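Local atomic coordinates of general negative regulator of transcription subunit 4 (Saccharomyces cerevisiae, PDB entry 5AIE), a protein that acts as the RING-type E3 ubiquitin ligase of the CCR4-NOT complex, which is the major cytoplasmic mRNA deadenylase and in the nucleus seems to be a general transcription factor. Residues C24-Q29 with C48-R53. Sequence-based numbering, arbitrary orientation.
With ZN (zinc ion), chain D.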
# COMPACT_ATOMS: atom_id res chain seq x y z
N CYS A 24 -13.02 -19.78 3.07
CA CYS A 24 -13.85 -18.72 3.63
C CYS A 24 -15.18 -18.64 2.89
O CYS A 24 -15.22 -18.77 1.66
CB CYS A 24 -13.11 -17.38 3.56
SG CYS A 24 -13.87 -16.03 4.49
N PRO A 25 -16.28 -18.43 3.63
CA PRO A 25 -17.63 -18.33 3.05
C PRO A 25 -17.79 -17.20 2.02
O PRO A 25 -18.77 -17.20 1.27
CB PRO A 25 -18.52 -18.06 4.27
CG PRO A 25 -17.59 -17.65 5.37
CD PRO A 25 -16.32 -18.39 5.10
N CYS A 26 -16.85 -16.26 1.99
CA CYS A 26 -16.92 -15.14 1.07
C CYS A 26 -16.64 -15.57 -0.37
O CYS A 26 -17.11 -14.94 -1.32
CB CYS A 26 -15.95 -14.03 1.48
SG CYS A 26 -14.21 -14.45 1.27
N GLY A 27 -15.86 -16.64 -0.52
CA GLY A 27 -15.57 -17.18 -1.84
C GLY A 27 -14.17 -16.88 -2.35
O GLY A 27 -13.81 -17.29 -3.45
N TYR A 28 -13.39 -16.16 -1.55
CA TYR A 28 -12.02 -15.83 -1.92
C TYR A 28 -11.14 -17.07 -1.88
O TYR A 28 -11.01 -17.71 -0.84
CB TYR A 28 -11.46 -14.74 -0.99
CG TYR A 28 -10.22 -14.07 -1.51
CD1 TYR A 28 -10.27 -13.24 -2.62
CD2 TYR A 28 -8.99 -14.25 -0.89
CE1 TYR A 28 -9.13 -12.62 -3.10
CE2 TYR A 28 -7.85 -13.63 -1.36
CZ TYR A 28 -7.93 -12.82 -2.47
OH TYR A 28 -6.79 -12.20 -2.94
N GLN A 29 -10.54 -17.41 -3.02
CA GLN A 29 -9.77 -18.64 -3.14
C GLN A 29 -8.26 -18.40 -3.19
O GLN A 29 -7.78 -17.58 -3.97
CB GLN A 29 -10.20 -19.43 -4.38
CG GLN A 29 -11.60 -20.00 -4.29
CD GLN A 29 -11.94 -20.89 -5.48
OE1 GLN A 29 -12.11 -20.42 -6.60
NE2 GLN A 29 -12.02 -22.20 -5.23
N CYS A 48 -8.90 -14.31 6.31
CA CYS A 48 -9.10 -14.13 4.87
C CYS A 48 -8.65 -12.75 4.39
O CYS A 48 -9.05 -11.73 4.94
CB CYS A 48 -10.57 -14.35 4.51
SG CYS A 48 -10.94 -14.12 2.75
N PRO A 49 -7.81 -12.72 3.34
CA PRO A 49 -7.29 -11.48 2.75
C PRO A 49 -8.37 -10.57 2.17
O PRO A 49 -8.08 -9.43 1.83
CB PRO A 49 -6.36 -11.99 1.64
CG PRO A 49 -6.00 -13.37 2.04
CD PRO A 49 -7.22 -13.92 2.72
N ALA A 50 -9.60 -11.08 2.07
CA ALA A 50 -10.70 -10.30 1.51
C ALA A 50 -11.54 -9.65 2.60
O ALA A 50 -11.47 -8.44 2.82
CB ALA A 50 -11.56 -11.17 0.62
N CYS A 51 -12.35 -10.46 3.29
CA CYS A 51 -13.30 -9.93 4.26
C CYS A 51 -12.81 -10.04 5.70
O CYS A 51 -13.57 -9.81 6.64
CB CYS A 51 -14.64 -10.66 4.13
SG CYS A 51 -14.61 -12.40 4.58
N ARG A 52 -11.54 -10.39 5.87
CA ARG A 52 -10.89 -10.46 7.18
C ARG A 52 -11.58 -11.41 8.16
O ARG A 52 -11.43 -11.27 9.38
CB ARG A 52 -10.81 -9.06 7.80
CG ARG A 52 -10.05 -8.05 6.97
CD ARG A 52 -9.89 -6.73 7.71
NE ARG A 52 -9.08 -6.89 8.92
CZ ARG A 52 -7.76 -6.78 8.95
NH1 ARG A 52 -7.09 -6.51 7.84
NH2 ARG A 52 -7.11 -6.94 10.09
N ARG A 53 -12.33 -12.37 7.64
CA ARG A 53 -13.00 -13.34 8.48
C ARG A 53 -12.01 -14.41 8.94
O ARG A 53 -11.23 -14.92 8.14
CB ARG A 53 -14.18 -13.99 7.74
CG ARG A 53 -15.29 -14.51 8.65
CD ARG A 53 -16.40 -15.18 7.85
NE ARG A 53 -17.12 -14.24 6.99
CZ ARG A 53 -18.40 -13.91 7.15
NH1 ARG A 53 -19.11 -14.45 8.13
NH2 ARG A 53 -18.97 -13.05 6.32
ZN ZN D . -13.32 -13.95 3.40
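C24 and C26 meet C48 and C51 around a zinc ion, one of the two metal sites of this RING domain. All four SG atoms bind the metal, from 2.3 Å for C51 SG to 2.5 Å for C48 SG, so each segment supplies two ligands and the ion ties together the loops before and after helix 32-40. No hydrogen bond runs between the segments; they are joined by the metal and by van der Waals contacts, among them C48 SG set obliquely against the Y28 ring.

In the second shell, two backbone amides direct their N-H groups at thiolate sulfurs: Y28 N lies 3.4 Å from C26 SG, with an N-H...S angle of 162°, and A50 N makes the matching bond to C48 SG. Such bonds would be expected to offset part of the negative charge on the sulfurs. C24 and C26 both sit in a type I turn from C24 to G27, closed by G27 N to C24 O.

Farther out, Y28 holds CG anti to the backbone N (chi1 -164°), which swings its ring toward 48-53, where A50 CB lies over one face, 4.3 Å from the centroid, in a CH-pi contact. Its CE2 meets P49 CB at 3.7 Å. Replacing Y28 by an alanine would probably leave A50 CB without the ring face that covers it and open a gap beside P49 CB. Beyond C24, P25 CG lies over one face of the R53 guanidinium and touches R53 CD at 3.7 Å.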